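Local coordinates for MHC class I-like protein MILL2 (PDB 6A97) that is an MHC class I-like cell-surface glycoprotein, held in the membrane by a GPI anchor, that binds heparan sulfate proteoglycans on fibroblasts, at residues A[22-34]-A[40-52]. Sequence-based numbering, arbitrary orientation.
Sequences THTLRYNVRAHSL and TQLLVLIYVDEEL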
loop_
_atom_site.group_PDB
_atom_site.type_symbol
_atom_site.label_atom_id
_atom_site.label_comp_id
_atom_site.label_asym_id
_atom_site.label_seq_id
_atom_site.Cartn_x
_atom_site.Cartn_y
_atom_site.Cartn_z
ATOM N N THR A 22 4.916 11.116 -17.099
ATOM C CA THR A 22 5.184 9.868 -17.806
ATOM C C THR A 22 3.888 9.154 -18.207
ATOM O O THR A 22 2.938 9.069 -17.427
ATOM C CB THR A 22 6.066 8.922 -16.958
ATOM O OG1 THR A 22 6.272 7.690 -17.660
ATOM C CG2 THR A 22 5.425 8.643 -15.603
ATOM N N HIS A 23 3.848 8.652 -19.437
ATOM C CA HIS A 23 2.644 8.016 -19.958
ATOM C C HIS A 23 2.969 6.783 -20.788
ATOM O O HIS A 23 4.063 6.666 -21.340
ATOM C CB HIS A 23 1.837 9.007 -20.795
ATOM C CG HIS A 23 1.399 10.219 -20.037
ATOM N ND1 HIS A 23 0.299 10.219 -19.206
ATOM C CD2 HIS A 23 1.914 11.470 -19.981
ATOM C CE1 HIS A 23 0.152 11.420 -18.675
ATOM N NE2 HIS A 23 1.120 12.197 -19.129
ATOM N N THR A 24 2.008 5.870 -20.878
ATOM C CA THR A 24 2.208 4.627 -21.609
ATOM C C THR A 24 1.054 4.326 -22.563
ATOM O O THR A 24 -0.119 4.507 -22.223
ATOM C CB THR A 24 2.384 3.436 -20.645
ATOM O OG1 THR A 24 3.410 3.738 -19.692
ATOM C CG2 THR A 24 2.773 2.179 -21.408
ATOM N N LEU A 25 1.404 3.881 -23.764
ATOM C CA LEU A 25 0.433 3.375 -24.725
ATOM C C LEU A 25 0.718 1.899 -24.941
ATOM O O LEU A 25 1.845 1.527 -25.259
ATOM C CB LEU A 25 0.510 4.139 -26.046
ATOM C CG LEU A 25 -0.212 3.522 -27.247
ATOM C CD1 LEU A 25 -1.691 3.339 -26.954
ATOM C CD2 LEU A 25 -0.017 4.371 -28.497
ATOM N N ARG A 26 -0.289 1.053 -24.754
ATOM C CA ARG A 26 -0.091 -0.386 -24.883
ATOM C C ARG A 26 -1.181 -1.040 -25.719
ATOM O O ARG A 26 -2.369 -0.827 -25.485
ATOM C CB ARG A 26 -0.037 -1.051 -23.506
ATOM C CG ARG A 26 0.162 -2.564 -23.563
ATOM C CD ARG A 26 0.139 -3.176 -22.166
ATOM N NE ARG A 26 1.227 -2.679 -21.326
ATOM C CZ ARG A 26 2.406 -3.284 -21.185
ATOM N NH1 ARG A 26 3.332 -2.757 -20.394
ATOM N NH2 ARG A 26 2.660 -4.415 -21.830
ATOM N N TYR A 27 -0.756 -1.833 -26.695
ATOM C CA TYR A 27 -1.655 -2.625 -27.521
ATOM C C TYR A 27 -1.592 -4.064 -27.055
ATOM O O TYR A 27 -0.523 -4.673 -27.096
ATOM C CB TYR A 27 -1.263 -2.562 -29.000
ATOM C CG TYR A 27 -1.220 -1.182 -29.616
ATOM C CD1 TYR A 27 -0.120 -0.350 -29.428
ATOM C CD2 TYR A 27 -2.260 -0.730 -30.427
ATOM C CE1 TYR A 27 -0.062 0.904 -30.010
ATOM C CE2 TYR A 27 -2.214 0.525 -31.014
ATOM C CZ TYR A 27 -1.115 1.337 -30.802
ATOM O OH TYR A 27 -1.059 2.586 -31.379
ATOM N N ASN A 28 -2.715 -4.606 -26.595
ATOM C CA ASN A 28 -2.800 -6.029 -26.303
ATOM C C ASN A 28 -3.538 -6.731 -27.435
ATOM O O ASN A 28 -4.737 -6.521 -27.633
ATOM C CB ASN A 28 -3.489 -6.276 -24.961
ATOM C CG ASN A 28 -2.529 -6.153 -23.789
ATOM O OD1 ASN A 28 -1.386 -5.742 -23.957
ATOM N ND2 ASN A 28 -2.991 -6.511 -22.600
ATOM N N VAL A 29 -2.807 -7.546 -28.190
ATOM C CA VAL A 29 -3.347 -8.185 -29.383
ATOM C C VAL A 29 -3.444 -9.687 -29.183
ATOM O O VAL A 29 -2.534 -10.311 -28.631
ATOM C CB VAL A 29 -2.469 -7.896 -30.626
ATOM C CG1 VAL A 29 -3.064 -8.528 -31.871
ATOM C CG2 VAL A 29 -2.286 -6.399 -30.823
ATOM N N ARG A 30 -4.543 -10.277 -29.633
ATOM C CA ARG A 30 -4.677 -11.726 -29.578
ATOM C C ARG A 30 -5.427 -12.265 -30.792
ATOM O O ARG A 30 -6.449 -11.710 -31.184
ATOM C CB ARG A 30 -5.388 -12.143 -28.293
ATOM C CG ARG A 30 -5.787 -13.601 -28.268
ATOM C CD ARG A 30 -6.188 -14.031 -26.874
ATOM N NE ARG A 30 -7.324 -13.264 -26.377
ATOM C CZ ARG A 30 -8.589 -13.666 -26.460
ATOM N NH1 ARG A 30 -8.881 -14.834 -27.020
ATOM N NH2 ARG A 30 -9.562 -12.904 -25.970
ATOM N N ALA A 31 -4.915 -13.343 -31.380
ATOM C CA ALA A 31 -5.624 -14.044 -32.449
ATOM C C ALA A 31 -6.665 -14.988 -31.867
ATOM O O ALA A 31 -6.379 -15.744 -30.934
ATOM C CB ALA A 31 -4.648 -14.813 -33.325
ATOM N N HIS A 32 -7.871 -14.954 -32.428
ATOM C CA HIS A 32 -8.955 -15.797 -31.941
ATOM C C HIS A 32 -8.709 -17.260 -32.285
ATOM O O HIS A 32 -8.848 -18.139 -31.435
ATOM C CB HIS A 32 -10.294 -15.338 -32.514
ATOM C CG HIS A 32 -10.811 -14.081 -31.892
ATOM N ND1 HIS A 32 -11.223 -14.016 -30.578
ATOM C CD2 HIS A 32 -10.983 -12.839 -32.403
ATOM C CE1 HIS A 32 -11.628 -12.787 -30.308
ATOM N NE2 HIS A 32 -11.494 -12.054 -31.399
ATOM N N SER A 33 -8.349 -17.509 -33.539
ATOM C CA SER A 33 -7.977 -18.844 -33.991
ATOM C C SER A 33 -7.033 -18.722 -35.178
ATOM O O SER A 33 -7.242 -17.896 -36.065
ATOM C CB SER A 33 -9.210 -19.662 -34.369
ATOM O OG SER A 33 -9.686 -19.300 -35.651
ATOM N N LEU A 34 -5.994 -19.546 -35.189
ATOM C CA LEU A 34 -4.951 -19.434 -36.197
ATOM C C LEU A 34 -5.340 -20.136 -37.496
ATOM O O LEU A 34 -5.178 -21.348 -37.637
ATOM C CB LEU A 34 -3.638 -19.993 -35.652
ATOM C CG LEU A 34 -3.123 -19.251 -34.414
ATOM C CD1 LEU A 34 -1.964 -19.997 -33.778
ATOM C CD2 LEU A 34 -2.708 -17.835 -34.774
ATOM N N THR A 40 -7.221 -14.970 -40.237
ATOM C CA THR A 40 -7.115 -14.912 -38.779
ATOM C C THR A 40 -7.724 -13.621 -38.236
ATOM O O THR A 40 -7.333 -12.520 -38.627
ATOM C CB THR A 40 -5.655 -15.020 -38.302
ATOM O OG1 THR A 40 -5.154 -16.337 -38.580
ATOM C CG2 THR A 40 -5.565 -14.761 -36.803
ATOM N N GLN A 41 -8.694 -13.764 -37.342
ATOM C CA GLN A 41 -9.359 -12.617 -36.740
ATOM C C GLN A 41 -8.641 -12.217 -35.457
ATOM O O GLN A 41 -8.178 -13.075 -34.708
ATOM C CB GLN A 41 -10.827 -12.933 -36.461
ATOM C CG GLN A 41 -11.616 -13.336 -37.701
ATOM C CD GLN A 41 -12.990 -13.892 -37.365
ATOM O OE1 GLN A 41 -13.923 -13.796 -38.163
ATOM N NE2 GLN A 41 -13.120 -14.479 -36.179
ATOM N N LEU A 42 -8.559 -10.913 -35.212
ATOM C CA LEU A 42 -7.777 -10.381 -34.105
ATOM C C LEU A 42 -8.633 -9.601 -33.123
ATOM O O LEU A 42 -9.568 -8.904 -33.521
ATOM C CB LEU A 42 -6.663 -9.468 -34.630
ATOM C CG LEU A 42 -5.601 -10.061 -35.560
ATOM C CD1 LEU A 42 -4.672 -8.958 -36.053
ATOM C CD2 LEU A 42 -4.804 -11.164 -34.849
ATOM N N LEU A 43 -8.301 -9.711 -31.839
ATOM C CA LEU A 43 -8.839 -8.809 -30.829
ATOM C C LEU A 43 -7.753 -7.816 -30.451
ATOM O O LEU A 43 -6.665 -8.206 -30.028
ATOM C CB LEU A 43 -9.328 -9.564 -29.589
ATOM C CG LEU A 43 -9.730 -8.683 -28.394
ATOM C CD1 LEU A 43 -10.914 -7.749 -28.730
ATOM C CD2 LEU A 43 -10.059 -9.537 -27.179
ATOM N N VAL A 44 -8.037 -6.532 -30.628
ATOM C CA VAL A 44 -7.069 -5.504 -30.289
ATOM C C VAL A 44 -7.637 -4.620 -29.193
ATOM O O VAL A 44 -8.719 -4.049 -29.343
ATOM C CB VAL A 44 -6.688 -4.629 -31.511
ATOM C CG1 VAL A 44 -5.581 -3.654 -31.131
ATOM C CG2 VAL A 44 -6.261 -5.497 -32.697
ATOM N N LEU A 45 -6.904 -4.527 -28.092
ATOM C CA LEU A 45 -7.286 -3.688 -26.967
ATOM C C LEU A 45 -6.196 -2.660 -26.733
ATOM O O LEU A 45 -5.012 -3.004 -26.641
ATOM C CB LEU A 45 -7.507 -4.526 -25.706
ATOM C CG LEU A 45 -8.590 -5.600 -25.781
ATOM C CD1 LEU A 45 -8.592 -6.453 -24.523
ATOM C CD2 LEU A 45 -9.951 -4.957 -25.990
ATOM N N ILE A 46 -6.594 -1.398 -26.638
ATOM C CA ILE A 46 -5.635 -0.314 -26.485
ATOM C C ILE A 46 -5.760 0.341 -25.115
ATOM O O ILE A 46 -6.843 0.789 -24.725
ATOM C CB ILE A 46 -5.825 0.749 -27.575
ATOM C CG1 ILE A 46 -5.490 0.166 -28.948
ATOM C CG2 ILE A 46 -4.960 1.957 -27.299
ATOM C CD1 ILE A 46 -5.490 1.197 -30.048
ATOM N N TYR A 47 -4.643 0.385 -24.392
ATOM C CA TYR A 47 -4.597 0.963 -23.053
ATOM C C TYR A 47 -3.752 2.229 -23.008
ATOM O O TYR A 47 -2.612 2.241 -23.471
ATOM C CB TYR A 47 -4.037 -0.050 -22.049
ATOM C CG TYR A 47 -4.882 -1.290 -21.901
ATOM C CD1 TYR A 47 -5.775 -1.418 -20.845
ATOM C CD2 TYR A 47 -4.801 -2.326 -22.828
ATOM C CE1 TYR A 47 -6.554 -2.543 -20.704
ATOM C CE2 TYR A 47 -5.581 -3.457 -22.701
ATOM C CZ TYR A 47 -6.458 -3.556 -21.636
ATOM O OH TYR A 47 -7.237 -4.672 -21.495
ATOM N N VAL A 48 -4.317 3.294 -22.450
ATOM C CA VAL A 48 -3.551 4.498 -22.159
ATOM C C VAL A 48 -3.423 4.643 -20.649
ATOM O O VAL A 48 -4.433 4.734 -19.942
ATOM C CB VAL A 48 -4.200 5.760 -22.745
ATOM C CG1 VAL A 48 -3.261 6.952 -22.592
ATOM C CG2 VAL A 48 -4.551 5.543 -24.204
ATOM N N ASP A 49 -2.183 4.642 -20.164
ATOM C CA ASP A 49 -1.896 4.725 -18.735
ATOM C C ASP A 49 -2.652 3.642 -17.974
ATOM O O ASP A 49 -3.262 3.905 -16.936
ATOM C CB ASP A 49 -2.237 6.118 -18.199
ATOM C CG ASP A 49 -1.403 7.210 -18.857
ATOM O OD1 ASP A 49 -0.293 6.901 -19.342
ATOM O OD2 ASP A 49 -1.856 8.372 -18.897
ATOM N N GLU A 50 -2.608 2.429 -18.528
ATOM C CA GLU A 50 -3.227 1.223 -17.968
ATOM C C GLU A 50 -4.760 1.205 -18.045
ATOM O O GLU A 50 -5.382 0.241 -17.601
ATOM C CB GLU A 50 -2.793 1.009 -16.509
ATOM C CG GLU A 50 -1.302 1.199 -16.249
ATOM C CD GLU A 50 -0.444 0.242 -17.043
ATOM O OE1 GLU A 50 0.650 0.653 -17.487
ATOM O OE2 GLU A 50 -0.862 -0.922 -17.224
ATOM N N GLU A 51 -5.370 2.246 -18.606
ATOM C CA GLU A 51 -6.829 2.270 -18.752
ATOM C C GLU A 51 -7.280 1.932 -20.175
ATOM O O GLU A 51 -6.793 2.511 -21.148
ATOM C CB GLU A 51 -7.390 3.632 -18.345
ATOM C CG GLU A 51 -7.081 4.007 -16.910
ATOM C CD GLU A 51 -7.529 2.939 -15.931
ATOM O OE1 GLU A 51 -6.668 2.390 -15.208
ATOM O OE2 GLU A 51 -8.743 2.643 -15.890
ATOM N N LEU A 52 -8.209 0.989 -20.284
ATOM C CA LEU A 52 -8.724 0.570 -21.577
ATOM C C LEU A 52 -9.355 1.765 -22.282
ATOM O O LEU A 52 -10.207 2.458 -21.724
ATOM C CB LEU A 52 -9.729 -0.572 -21.417
ATOM C CG LEU A 52 -10.361 -1.078 -22.719
ATOM C CD1 LEU A 52 -9.297 -1.630 -23.665
ATOM C CD2 LEU A 52 -11.424 -2.129 -22.436
HETATM O O HOH W 1 -1.140 1.757 -21.002
HETATM O O HOH W 2 0.617 -0.077 -19.996
HETATM O O HOH W 3 -6.357 -8.598 -27.151
HETATM O O HOH W 4 -9.695 -16.313 -36.426
#
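Strands 23-31 and 42-48 run antiparallel with their axes 4.7 Å apart, and Arg26, Asn28 and Arg30 form hydrogen-bonded pairs with Tyr47, Leu45 and Leu43. At one end, where the chain turns from Val48 to Glu51 in a type I' turn, Asp49 N still gives its hydrogen to Thr24 O, but the return bond from Thr24 N goes to the Asp49 carboxylate, OD1 at 3.0 Å, rather than to a backbone carbonyl. Asp49 OD2 receives His23 ND1 at 2.9 Å on its syn side, near the imidazole plane, so a short acid serves backbone and ring together. Leu25, Tyr27, Val29, Val44 and Ile46 are among the buried, largely apolar side chains that suit the face covered by helix 171-193. With CG anti to the carbonyl carbon (chi1 -58°), the Tyr27 ring lies alongside Ile46, pointing the same way, and its CE2 meets Ile46 CD1 at 3.5 Å. Leu25 CD1 packs on Ile46 CG2 at 3.6 Å; the two branches of Ile46 thus serve different neighbours, while Leu25, Tyr27 and Ile46 also touch helix 171-193 at Cys182, His185 and Tyr189. The face with Asn28, Arg30, Leu45 and Tyr47 is more polar and meets the chain of another protein, to which the Tyr47 hydroxyl is hydrogen-bonded. Here Asn28 ND2 lies 4.0 Å from Tyr47 CE2, the side chains crossing at about a right angle, while Asn28 OD1 is hydrogen-bonded to the Thr116 hydroxyl. Water joins Asn28 O to Leu43 O. This is the first beta hairpin of the alpha-1 region, in the antiparallel sheet that floors the MHC class I alpha-1/alpha-2 platform.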